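Local coordinates for protein tRNA(Ile2) 2-agmatinylcytidine synthetase TiaS (Archaeoglobus fulgidus, PDB 5XOB) that modifies the wobble cytidine of its isoleucine tRNA with agmatine in an ATP-dependent reaction, changing the codon specificity from AUG to AUA, at residues Glu347-Cys352 and Gly356-Ser361; Val339-Ile344 and Arg387-Gly392; Gln366-Lys371 and Asp378-Glu383; Glu276-Asp279 and Val285-Glu288. One frame throughout, in Å; residues are numbered along the deposited sequence.

Interaction 1: Glu347-Cys352 and Gly356-Ser361. With ZN (zinc ion), chain B.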
loop_
_atom_site.group_PDB
_atom_site.type_symbol
_atom_site.label_atom_id
_atom_site.label_comp_id
_atom_site.label_asym_id
_atom_site.label_seq_id
_atom_site.Cartn_x
_atom_site.Cartn_y
_atom_site.Cartn_z
ATOM N N GLU A 347 -16.987 34.170 -20.000
ATOM C CA GLU A 347 -17.234 35.371 -20.804
ATOM C C GLU A 347 -16.350 36.485 -20.273
ATOM O O GLU A 347 -16.477 36.876 -19.113
ATOM C CB GLU A 347 -18.695 35.817 -20.726
ATOM C CG GLU A 347 -19.718 34.713 -20.947
ATOM C CD GLU A 347 -21.066 35.244 -21.411
ATOM O OE1 GLU A 347 -21.277 36.480 -21.370
ATOM O OE2 GLU A 347 -21.920 34.425 -21.820
ATOM N N LYS A 348 -15.464 37.004 -21.113
ATOM C CA LYS A 348 -14.512 38.014 -20.666
ATOM C C LYS A 348 -14.283 39.107 -21.701
ATOM O O LYS A 348 -14.714 38.995 -22.845
ATOM C CB LYS A 348 -13.190 37.342 -20.313
ATOM C CG LYS A 348 -12.402 36.809 -21.496
ATOM C CD LYS A 348 -11.262 35.923 -21.014
ATOM C CE LYS A 348 -10.039 36.027 -21.912
ATOM N NZ LYS A 348 -8.981 35.056 -21.519
ATOM N N ASN A 349 -13.596 40.166 -21.291
ATOM C CA ASN A 349 -13.363 41.287 -22.185
ATOM C C ASN A 349 -12.462 40.903 -23.339
ATOM O O ASN A 349 -11.560 40.079 -23.171
ATOM C CB ASN A 349 -12.762 42.481 -21.445
ATOM C CG ASN A 349 -13.781 43.210 -20.597
ATOM O OD1 ASN A 349 -14.827 42.658 -20.246
ATOM N ND2 ASN A 349 -13.483 44.456 -20.261
ATOM N N PRO A 350 -12.702 41.511 -24.513
ATOM C CA PRO A 350 -11.914 41.229 -25.705
ATOM C C PRO A 350 -10.466 41.677 -25.554
ATOM O O PRO A 350 -10.190 42.676 -24.889
ATOM C CB PRO A 350 -12.606 42.052 -26.806
ATOM C CG PRO A 350 -13.866 42.567 -26.215
ATOM C CD PRO A 350 -13.657 42.607 -24.742
ATOM N N ILE A 351 -9.561 40.923 -26.169
ATOM C CA ILE A 351 -8.147 41.268 -26.205
ATOM C C ILE A 351 -7.918 42.229 -27.369
ATOM O O ILE A 351 -8.368 41.964 -28.485
ATOM C CB ILE A 351 -7.274 39.998 -26.386
ATOM C CG1 ILE A 351 -7.487 39.008 -25.222
ATOM C CG2 ILE A 351 -5.799 40.359 -26.528
ATOM C CD1 ILE A 351 -7.238 39.570 -23.831
ATOM N N CYS A 352 -7.231 43.340 -27.110
ATOM C CA CYS A 352 -6.904 44.299 -28.165
ATOM C C CYS A 352 -6.018 43.654 -29.238
ATOM O O CYS A 352 -5.023 43.019 -28.908
ATOM C CB CYS A 352 -6.198 45.526 -27.595
ATOM S SG CYS A 352 -5.705 46.715 -28.863
ATOM N N GLY A 356 -2.402 43.746 -27.742
ATOM C CA GLY A 356 -2.610 42.453 -27.098
ATOM C C GLY A 356 -3.057 42.504 -25.646
ATOM O O GLY A 356 -3.267 41.453 -25.040
ATOM N N ARG A 357 -3.205 43.698 -25.069
ATOM C CA ARG A 357 -3.699 43.790 -23.691
ATOM C C ARG A 357 -5.222 43.683 -23.677
ATOM O O ARG A 357 -5.864 43.703 -24.726
ATOM C CB ARG A 357 -3.199 45.055 -22.957
ATOM C CG ARG A 357 -3.924 46.368 -23.252
ATOM C CD ARG A 357 -4.499 47.027 -21.997
ATOM N NE ARG A 357 -3.544 47.171 -20.892
ATOM C CZ ARG A 357 -3.836 47.705 -19.703
ATOM N NH1 ARG A 357 -5.057 48.173 -19.442
ATOM N NH2 ARG A 357 -2.898 47.778 -18.763
ATOM N N ARG A 358 -5.786 43.555 -22.482
ATOM C CA ARG A 358 -7.230 43.442 -22.315
ATOM C C ARG A 358 -7.906 44.798 -22.534
ATOM O O ARG A 358 -7.452 45.816 -22.007
ATOM C CB ARG A 358 -7.546 42.934 -20.911
ATOM C CG ARG A 358 -8.912 42.287 -20.766
ATOM C CD ARG A 358 -9.346 42.288 -19.311
ATOM N NE ARG A 358 -9.751 43.633 -18.897
ATOM C CZ ARG A 358 -10.857 43.937 -18.216
ATOM N NH1 ARG A 358 -11.100 45.206 -17.927
ATOM N NH2 ARG A 358 -11.706 43.000 -17.800
ATOM N N MET A 359 -8.989 44.806 -23.310
ATOM C CA MET A 359 -9.758 46.032 -23.540
ATOM C C MET A 359 -10.556 46.393 -22.295
ATOM O O MET A 359 -11.185 45.528 -21.682
ATOM C CB MET A 359 -10.731 45.876 -24.719
ATOM C CG MET A 359 -10.110 46.034 -26.101
ATOM S SD MET A 359 -11.341 46.482 -27.346
ATOM C CE MET A 359 -10.310 46.592 -28.804
ATOM N N GLU A 360 -10.531 47.673 -21.935
ATOM C CA GLU A 360 -11.324 48.181 -20.819
ATOM C C GLU A 360 -12.730 48.516 -21.313
ATOM O O GLU A 360 -12.907 48.898 -22.468
ATOM C CB GLU A 360 -10.646 49.404 -20.172
ATOM C CG GLU A 360 -10.632 50.685 -21.010
ATOM C CD GLU A 360 -9.752 51.786 -20.420
ATOM O OE1 GLU A 360 -9.053 51.538 -19.411
ATOM O OE2 GLU A 360 -9.756 52.910 -20.975
ATOM N N SER A 361 -13.727 48.359 -20.444
ATOM C CA SER A 361 -15.109 48.734 -20.769
ATOM C C SER A 361 -15.178 50.200 -21.193
ATOM O O SER A 361 -14.275 50.979 -20.893
ATOM C CB SER A 361 -16.034 48.486 -19.566
ATOM O OG SER A 361 -17.345 48.985 -19.789
HETATM ZN ZN ZN B . -4.041 47.997 -27.589
#
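Gly356 follows the chelating turn closely enough for its N to approach Cys352 O at 3.0 Å, but the N-H...O angle of 124° marks the bond as weak. Its own O receives the CG2 methyl of Ile351 at 3.1 Å. Arg357 acts through its backbone: its O accepts a bond of 2.8 Å from Cys352 N. That bond fixes the residue whose SG lies 2.5 Å from the zinc ion, beside Cys355 of the same site; the arrangement is that of a zinc knuckle, the metal-binding turn of a zinc ribbon.

Arg358 forms a single backbone bridge with Ile351, and its side chain bends at chi3 (74°) to lay the guanidinium over the Asn349 amide. The two planes are 14° apart and stacked, with Asn349 ND2 3.1 Å above the guanidinium and displaced toward its rim. ND2 and the guanidinium nitrogens NH1 and NH2 are all donors, so the contact is stacking and not a hydrogen bond. Met359 bonds through both its backbone N and its backbone O: the N reaches Pro350 O at 2.9 Å, while the O takes a bond of 2.9 Å from Asn349 ND2. The latter runs near the amide plane, so it does not compete with the stacked face.

The Met359 side chain continues past Cys352 CB to Thr375 and Ala377 of strand 375-377 and Phe368 of strand 368-370, while Lys348 pairs with Leu381 in strand 381-384.

Interaction 2: Val339-Ile344 and Arg387-Gly392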
loop_
_atom_site.group_PDB
_atom_site.type_symbol
_atom_site.label_atom_id
_atom_site.label_comp_id
_atom_site.label_asym_id
_atom_site.label_seq_id
_atom_site.Cartn_x
_atom_site.Cartn_y
_atom_site.Cartn_z
ATOM N N VAL A 339 -11.081 11.312 -14.529
ATOM C CA VAL A 339 -11.893 10.670 -15.543
ATOM C C VAL A 339 -12.273 11.717 -16.577
ATOM O O VAL A 339 -11.640 11.815 -17.627
ATOM C CB VAL A 339 -13.158 10.024 -14.938
ATOM C CG1 VAL A 339 -13.955 9.312 -16.022
ATOM C CG2 VAL A 339 -12.791 9.063 -13.814
ATOM N N GLU A 340 -13.299 12.502 -16.259
ATOM C CA GLU A 340 -13.766 13.569 -17.118
ATOM C C GLU A 340 -13.302 14.884 -16.532
ATOM O O GLU A 340 -13.521 15.171 -15.351
ATOM C CB GLU A 340 -15.293 13.573 -17.219
ATOM C CG GLU A 340 -15.828 14.521 -18.287
ATOM C CD GLU A 340 -17.247 14.999 -18.015
ATOM O OE1 GLU A 340 -17.422 16.193 -17.672
ATOM O OE2 GLU A 340 -18.188 14.183 -18.147
ATOM N N LEU A 341 -12.652 15.676 -17.368
ATOM C CA LEU A 341 -12.357 17.047 -17.020
ATOM C C LEU A 341 -13.595 17.929 -17.161
ATOM O O LEU A 341 -14.278 17.904 -18.183
ATOM C CB LEU A 341 -11.230 17.586 -17.892
ATOM C CG LEU A 341 -9.842 17.419 -17.287
ATOM C CD1 LEU A 341 -8.813 17.923 -18.282
ATOM C CD2 LEU A 341 -9.721 18.164 -15.962
ATOM N N ALA A 342 -13.878 18.705 -16.121
ATOM C CA ALA A 342 -14.952 19.689 -16.153
ATOM C C ALA A 342 -14.692 20.709 -17.254
ATOM O O ALA A 342 -13.597 21.269 -17.342
ATOM C CB ALA A 342 -15.054 20.397 -14.810
ATOM N N GLU A 343 -15.697 20.935 -18.096
ATOM C CA GLU A 343 -15.640 22.001 -19.100
ATOM C C GLU A 343 -16.010 23.343 -18.461
ATOM O O GLU A 343 -17.085 23.485 -17.869
ATOM C CB GLU A 343 -16.574 21.689 -20.277
ATOM C CG GLU A 343 -15.935 20.839 -21.367
ATOM C CD GLU A 343 -14.924 21.608 -22.195
ATOM O OE1 GLU A 343 -13.799 21.098 -22.386
ATOM O OE2 GLU A 343 -15.256 22.724 -22.650
ATOM N N ILE A 344 -15.111 24.321 -18.579
ATOM C CA ILE A 344 -15.333 25.640 -17.991
ATOM C C ILE A 344 -15.452 26.682 -19.095
ATOM O O ILE A 344 -14.524 26.888 -19.885
ATOM C CB ILE A 344 -14.200 26.072 -17.027
ATOM C CG1 ILE A 344 -13.681 24.892 -16.192
ATOM C CG2 ILE A 344 -14.674 27.214 -16.132
ATOM C CD1 ILE A 344 -12.451 24.223 -16.777
ATOM N N ARG A 387 -6.963 24.019 -18.913
ATOM C CA ARG A 387 -6.289 23.713 -17.647
ATOM C C ARG A 387 -5.014 22.892 -17.864
ATOM O O ARG A 387 -4.828 22.267 -18.911
ATOM C CB ARG A 387 -7.244 22.978 -16.711
ATOM N N GLU A 388 -4.146 22.902 -16.856
ATOM C CA GLU A 388 -2.845 22.225 -16.915
ATOM C C GLU A 388 -2.956 20.705 -16.680
ATOM O O GLU A 388 -2.098 19.930 -17.116
ATOM C CB GLU A 388 -1.914 22.863 -15.875
ATOM C CG GLU A 388 -0.507 22.289 -15.792
ATOM C CD GLU A 388 0.255 22.803 -14.585
ATOM O OE1 GLU A 388 -0.172 23.817 -13.986
ATOM O OE2 GLU A 388 1.282 22.188 -14.232
ATOM N N LEU A 389 -4.024 20.295 -16.005
ATOM C CA LEU A 389 -4.197 18.921 -15.551
ATOM C C LEU A 389 -4.727 18.029 -16.665
ATOM O O LEU A 389 -5.848 18.218 -17.118
ATOM C CB LEU A 389 -5.188 18.916 -14.388
ATOM C CG LEU A 389 -5.458 17.611 -13.643
ATOM C CD1 LEU A 389 -4.319 17.283 -12.690
ATOM C CD2 LEU A 389 -6.769 17.722 -12.883
ATOM N N GLN A 390 -3.927 17.059 -17.103
ATOM C CA GLN A 390 -4.394 16.075 -18.081
ATOM C C GLN A 390 -5.271 15.021 -17.398
ATOM O O GLN A 390 -5.120 14.762 -16.202
ATOM C CB GLN A 390 -3.224 15.377 -18.797
ATOM C CG GLN A 390 -2.495 16.228 -19.833
ATOM C CD GLN A 390 -1.117 16.680 -19.370
ATOM O OE1 GLN A 390 -0.230 15.854 -19.140
ATOM N NE2 GLN A 390 -0.927 17.993 -19.245
ATOM N N PRO A 391 -6.194 14.408 -18.158
ATOM C CA PRO A 391 -6.893 13.243 -17.629
ATOM C C PRO A 391 -5.936 12.089 -17.432
ATOM O O PRO A 391 -4.828 12.096 -17.973
ATOM C CB PRO A 391 -7.892 12.876 -18.737
ATOM C CG PRO A 391 -7.976 14.065 -19.620
ATOM C CD PRO A 391 -6.654 14.760 -19.511
ATOM N N GLY A 392 -6.379 11.091 -16.683
ATOM C CA GLY A 392 -5.580 9.905 -16.473
ATOM C C GLY A 392 -5.394 9.592 -15.011
ATOM O O GLY A 392 -6.165 10.031 -14.160
#
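Val339 and Pro391 mark the narrow end of two irregular, oppositely running backbones, with their CA atoms 6.0 Å apart. Toward the zinc end the separation widens: Leu341 CA and Leu389 CA are 8.5 Å apart, a gap too wide for direct pairing of the main chains. At the narrow end, Val339 and Glu340 together stand against the single residue Val319, a classic beta bulge just after strand 335-338. Beyond Pro391, Gly392 resumes backbone pairing with Ile338.

These are the outgoing and returning connections between the OB-fold region and the C-terminal zinc ribbon. Their contact buries only 233 Å² in all, which is consistent with a limited hold on a ribbon thought to move.

Leu341 has the largest share of that area. Its two methyls divide the work. CD1 lies 3.2 Å from Leu389 O and 4.0 Å from Pro391 CD, the leucine side chain meeting the proline ring roughly at a right angle. CD2 turns to the leucine opposite, 4.3 Å from Leu389 CD2. Pro391 CB adds a looser touch, 4.1 Å from Val339 O. Leu389 also touches Leu313 of helix 307-313 and Leu314 just after it, while Ala342 N is hydrogen-bonded to Asp318 OD1 and Pro391 O to His417 NE2.

Interaction 3: Gln366-Lys371 and Asp378-Glu383. With ZN (zinc ion), chain B.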
loop_
_atom_site.group_PDB
_atom_site.type_symbol
_atom_site.label_atom_id
_atom_site.label_comp_id
_atom_site.label_asym_id
_atom_site.label_seq_id
_atom_site.Cartn_x
_atom_site.Cartn_y
_atom_site.Cartn_z
ATOM N N GLN A 366 -21.779 50.787 -23.985
ATOM C CA GLN A 366 -20.812 51.334 -24.938
ATOM C C GLN A 366 -19.718 50.366 -25.407
ATOM O O GLN A 366 -18.751 50.794 -26.040
ATOM C CB GLN A 366 -20.169 52.601 -24.350
ATOM C CG GLN A 366 -21.102 53.798 -24.276
ATOM C CD GLN A 366 -21.674 54.164 -25.636
ATOM O OE1 GLN A 366 -20.931 54.473 -26.569
ATOM N NE2 GLN A 366 -22.999 54.116 -25.758
ATOM N N GLY A 367 -19.865 49.072 -25.132
ATOM C CA GLY A 367 -18.898 48.088 -25.612
ATOM C C GLY A 367 -17.523 48.281 -24.988
ATOM O O GLY A 367 -17.420 48.678 -23.824
ATOM N N PHE A 368 -16.468 48.017 -25.761
ATOM C CA PHE A 368 -15.093 48.045 -25.235
ATOM C C PHE A 368 -14.124 48.820 -26.127
ATOM O O PHE A 368 -14.387 49.058 -27.306
ATOM C CB PHE A 368 -14.573 46.617 -25.007
ATOM C CG PHE A 368 -15.577 45.711 -24.350
ATOM C CD1 PHE A 368 -15.684 45.657 -22.967
ATOM C CD2 PHE A 368 -16.434 44.928 -25.119
ATOM C CE1 PHE A 368 -16.621 44.833 -22.361
ATOM C CE2 PHE A 368 -17.373 44.102 -24.521
ATOM C CZ PHE A 368 -17.466 44.056 -23.139
ATOM N N ARG A 369 -12.998 49.194 -25.534
ATOM C CA ARG A 369 -12.030 50.086 -26.155
ATOM C C ARG A 369 -10.624 49.736 -25.692
ATOM O O ARG A 369 -10.437 49.071 -24.675
ATOM C CB ARG A 369 -12.341 51.532 -25.785
ATOM N N CYS A 370 -9.641 50.179 -26.460
ATOM C CA CYS A 370 -8.270 50.234 -25.996
ATOM C C CYS A 370 -7.779 51.619 -26.350
ATOM O O CYS A 370 -7.555 51.915 -27.517
ATOM C CB CYS A 370 -7.421 49.167 -26.669
ATOM S SG CYS A 370 -5.648 49.487 -26.570
ATOM N N LYS A 371 -7.648 52.468 -25.334
ATOM C CA LYS A 371 -7.376 53.894 -25.525
ATOM C C LYS A 371 -5.959 54.205 -26.042
ATOM O O LYS A 371 -5.749 55.233 -26.690
ATOM C CB LYS A 371 -7.647 54.652 -24.226
ATOM N N ASP A 378 -17.255 45.189 -29.702
ATOM C CA ASP A 378 -18.614 45.320 -29.134
ATOM C C ASP A 378 -19.065 44.208 -28.174
ATOM O O ASP A 378 -19.931 44.449 -27.323
ATOM C CB ASP A 378 -19.653 45.474 -30.263
ATOM C CG ASP A 378 -20.000 46.929 -30.552
ATOM O OD1 ASP A 378 -20.385 47.660 -29.607
ATOM O OD2 ASP A 378 -19.895 47.339 -31.729
ATOM N N GLU A 379 -18.498 43.009 -28.308
ATOM C CA GLU A 379 -18.949 41.857 -27.515
ATOM C C GLU A 379 -17.809 41.161 -26.767
ATOM O O GLU A 379 -16.645 41.229 -27.170
ATOM C CB GLU A 379 -19.746 40.855 -28.381
ATOM C CG GLU A 379 -19.154 40.527 -29.754
ATOM C CD GLU A 379 -20.098 39.716 -30.644
ATOM O OE1 GLU A 379 -19.636 38.735 -31.264
ATOM O OE2 GLU A 379 -21.299 40.055 -30.735
ATOM N N LYS A 380 -18.173 40.494 -25.674
ATOM C CA LYS A 380 -17.211 39.862 -24.783
ATOM C C LYS A 380 -16.607 38.617 -25.422
ATOM O O LYS A 380 -17.316 37.811 -26.020
ATOM C CB LYS A 380 -17.874 39.499 -23.446
ATOM C CG LYS A 380 -18.554 40.673 -22.760
ATOM C CD LYS A 380 -18.679 40.490 -21.254
ATOM C CE LYS A 380 -17.382 40.846 -20.543
ATOM N NZ LYS A 380 -17.479 40.728 -19.063
ATOM N N LEU A 381 -15.289 38.487 -25.301
ATOM C CA LEU A 381 -14.564 37.285 -25.718
ATOM C C LEU A 381 -15.069 36.066 -24.935
ATOM O O LEU A 381 -15.314 36.157 -23.727
ATOM C CB LEU A 381 -13.058 37.498 -25.488
ATOM C CG LEU A 381 -12.026 36.440 -25.895
ATOM C CD1 LEU A 381 -12.265 35.922 -27.306
ATOM C CD2 LEU A 381 -10.618 37.015 -25.778
ATOM N N ARG A 382 -15.244 34.936 -25.619
ATOM C CA ARG A 382 -15.749 33.725 -24.972
ATOM C C ARG A 382 -14.856 32.519 -25.267
ATOM O O ARG A 382 -14.886 31.962 -26.367
ATOM C CB ARG A 382 -17.195 33.459 -25.403
ATOM C CG ARG A 382 -18.104 33.001 -24.267
ATOM C CD ARG A 382 -19.541 33.475 -24.447
ATOM N NE ARG A 382 -19.658 34.938 -24.383
ATOM C CZ ARG A 382 -19.785 35.753 -25.433
ATOM N NH1 ARG A 382 -19.804 35.287 -26.682
ATOM N NH2 ARG A 382 -19.885 37.063 -25.229
ATOM N N GLU A 383 -14.058 32.136 -24.270
ATOM C CA GLU A 383 -13.135 31.011 -24.386
ATOM C C GLU A 383 -13.478 29.875 -23.421
ATOM O O GLU A 383 -13.915 30.100 -22.286
ATOM C CB GLU A 383 -11.696 31.458 -24.104
ATOM C CG GLU A 383 -11.215 32.648 -24.919
ATOM C CD GLU A 383 -9.699 32.700 -25.028
ATOM O OE1 GLU A 383 -9.105 33.717 -24.607
ATOM O OE2 GLU A 383 -9.096 31.719 -25.525
HETATM ZN ZN ZN B . -4.041 47.997 -27.589
#
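Phe368 and Lys380 meet at about a right angle on the surface of the zinc ribbon, where strand 368-370 passes the chain that leads from strand 375-377 into strand 381-384. The total buried area is just 190 Å², and the contact depends on one aromatic ring.

From CB of Phe368, a first torsion of -44° sets CG anti to the carbonyl carbon and swings the ring toward the Asp378-Lys380 backbone. CD2 is the first ring atom to arrive, 4.1 Å from Asp378 C. The next atom, CE2, lies against two successive peptides: it is 3.8 Å from Asp378 O and 3.7 Å from Glu379 C. At the tip, CZ packs on the aliphatic part of the lysine, 3.6 Å from Lys380 CG. The Lys380 chain bends at chi3 (81°), which brings CE back to 4.1 Å from the same CZ. Lys380 CG, Glu379 C and Asp378 O all approach the ring obliquely, so the evidence supports van der Waals packing rather than a defined stack.

Gly367, next to the ring, brings its CA to 4.2 Å from Asp378 O. Asn349 and Pro350 also pack on Phe368, and its backbone is hydrogen-bonded to Ala377, so the aromatic residue joins several pieces of the ribbon.

Two residues farther along, the CB of Cys370 leaves the strand on the same side as that of Phe368. With chi1 161° its sulfur is directed to the metal, which SG binds at 2.4 Å together with Cys352, Cys355 and Cys373.

Interaction 4: Glu276-Asp279 and Val285-Glu288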
loop_
_atom_site.group_PDB
_atom_site.type_symbol
_atom_site.label_atom_id
_atom_site.label_comp_id
_atom_site.label_asym_id
_atom_site.label_seq_id
_atom_site.Cartn_x
_atom_site.Cartn_y
_atom_site.Cartn_z
ATOM N N GLU A 276 -13.640 22.682 -3.556
ATOM C CA GLU A 276 -12.330 22.713 -4.217
ATOM C C GLU A 276 -11.161 22.604 -3.223
ATOM O O GLU A 276 -11.323 22.879 -2.028
ATOM C CB GLU A 276 -12.204 23.965 -5.096
ATOM C CG GLU A 276 -12.812 23.781 -6.481
ATOM C CD GLU A 276 -12.705 25.023 -7.355
ATOM O OE1 GLU A 276 -13.448 25.999 -7.106
ATOM O OE2 GLU A 276 -11.891 25.018 -8.304
ATOM N N PRO A 277 -9.979 22.181 -3.717
ATOM C CA PRO A 277 -8.903 21.865 -2.786
ATOM C C PRO A 277 -8.411 23.068 -2.004
ATOM O O PRO A 277 -8.473 24.195 -2.492
ATOM C CB PRO A 277 -7.796 21.299 -3.687
ATOM C CG PRO A 277 -8.104 21.806 -5.049
ATOM C CD PRO A 277 -9.597 21.899 -5.112
ATOM N N TYR A 278 -7.928 22.815 -0.793
ATOM C CA TYR A 278 -7.377 23.867 0.041
ATOM C C TYR A 278 -6.309 23.316 0.991
ATOM O O TYR A 278 -6.504 22.275 1.627
ATOM C CB TYR A 278 -8.503 24.568 0.809
ATOM C CG TYR A 278 -9.249 23.683 1.782
ATOM C CD1 TYR A 278 -8.831 23.580 3.108
ATOM C CD2 TYR A 278 -10.377 22.956 1.386
ATOM C CE1 TYR A 278 -9.502 22.775 4.012
ATOM C CE2 TYR A 278 -11.061 22.147 2.286
ATOM C CZ TYR A 278 -10.618 22.064 3.601
ATOM O OH TYR A 278 -11.269 21.269 4.522
ATOM N N ASP A 279 -5.179 24.019 1.078
ATOM C CA ASP A 279 -4.081 23.598 1.949
ATOM C C ASP A 279 -4.500 23.735 3.407
ATOM O O ASP A 279 -5.572 24.269 3.697
ATOM C CB ASP A 279 -2.816 24.412 1.680
ATOM C CG ASP A 279 -2.338 24.278 0.254
ATOM O OD1 ASP A 279 -3.180 24.051 -0.644
ATOM O OD2 ASP A 279 -1.120 24.399 0.026
ATOM N N VAL A 285 -3.640 18.964 1.853
ATOM C CA VAL A 285 -4.473 19.543 0.808
ATOM C C VAL A 285 -5.810 18.804 0.764
ATOM O O VAL A 285 -5.856 17.669 0.310
ATOM C CB VAL A 285 -3.765 19.405 -0.559
ATOM C CG1 VAL A 285 -4.573 20.055 -1.676
ATOM C CG2 VAL A 285 -2.359 19.994 -0.499
ATOM N N PHE A 286 -6.892 19.435 1.220
ATOM C CA PHE A 286 -8.200 18.763 1.276
ATOM C C PHE A 286 -9.122 19.191 0.159
ATOM O O PHE A 286 -8.943 20.245 -0.435
ATOM C CB PHE A 286 -8.919 19.047 2.591
ATOM C CG PHE A 286 -8.270 18.425 3.781
ATOM C CD1 PHE A 286 -8.916 17.430 4.501
ATOM C CD2 PHE A 286 -7.011 18.836 4.188
ATOM C CE1 PHE A 286 -8.315 16.857 5.608
ATOM C CE2 PHE A 286 -6.404 18.267 5.290
ATOM C CZ PHE A 286 -7.055 17.275 6.003
ATOM N N PHE A 287 -10.124 18.361 -0.097
ATOM C CA PHE A 287 -11.202 18.715 -0.994
ATOM C C PHE A 287 -12.359 17.761 -0.765
ATOM O O PHE A 287 -12.304 16.932 0.142
ATOM C CB PHE A 287 -10.735 18.712 -2.453
ATOM C CG PHE A 287 -10.273 17.382 -2.949
ATOM C CD1 PHE A 287 -11.160 16.519 -3.574
ATOM C CD2 PHE A 287 -8.943 17.006 -2.832
ATOM C CE1 PHE A 287 -10.734 15.292 -4.052
ATOM C CE2 PHE A 287 -8.510 15.783 -3.310
ATOM C CZ PHE A 287 -9.407 14.925 -3.920
ATOM N N GLU A 288 -13.411 17.907 -1.564
ATOM C CA GLU A 288 -14.625 17.123 -1.403
ATOM C C GLU A 288 -15.224 16.796 -2.742
ATOM O O GLU A 288 -15.033 17.517 -3.720
ATOM C CB GLU A 288 -15.675 17.884 -0.599
ATOM C CG GLU A 288 -15.715 17.569 0.887
ATOM C CD GLU A 288 -16.918 18.189 1.583
ATOM O OE1 GLU A 288 -17.941 18.446 0.903
ATOM O OE2 GLU A 288 -16.844 18.420 2.812
#
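Pro277 occupies the packed side of a beta hairpin within the OB fold, where its CB lies 4.0 Å from Val285 CG1 and 4.1 Å from Phe287 CB. Val285 and Phe287 are buried here: both reach Ile311 of helix 307-313, and Leu314 also touches Pro277. The two backbones run antiparallel and are joined at the hydrogen-bonded pair Tyr278-Phe286. Phe286 N donates to Tyr278 O at 2.9 Å. The reciprocal bond from Tyr278 N to Phe286 O is less certain, since that oxygen lies too close to a neighbour in the model and its place is doubtful.

The other face of the hairpin is looser and nearer solvent. Tyr278 has CG between its backbone N and carbonyl carbon (chi1 63°), which folds the phenol across the neighbouring strand. Phe286 CB then sits over one face of the Tyr278 ring, 3.6 Å above its plane and shifted toward the rim, in a CH-pi contact. The two rings themselves hardly overlap: their planes are 22° apart but their centroids are separated by 5.9 Å. Glu276 O lies at the tyrosine edge, in the ring plane.

Toward the hairpin turn, the Asp279 side chain lies alongside that of Val285, with OD1 4.1 Å from Val285 CG2, while OD2 forms a salt bridge with Arg312 of helix 307-313. The chemistry thus implies a division of labour: apolar packing of Val285 and Phe287, with the outward ion pair of Asp279, ties this part to the helix, whereas on the Tyr278-Phe286 face the side chains meet chiefly by the CH-pi contact, and backbone bonding joins the strands themselves.

In the fold
Interactions 1 and 3 belong to the same zinc ribbon, their centres about 6 Å apart, and each supplies a cysteine to one metal ion. They are also joined by probable backbone hydrogen bonds, Lys348 with Leu381 and Glu360 with Arg369. Interaction 1 is partly buried and rich in hydrogen bonds; interaction 3 is a surface contact made by van der Waals packing. Both are nested in the chain loop closed by interaction 2, a sparse apolar contact whose centre lies about 26 Å from that of interaction 1. Interaction 4 belongs to the OB fold, where a short, weakly bonded antiparallel pairing and partly buried apolar packing take the place of metal binding; its nearest atoms are about 8 Å from interaction 2.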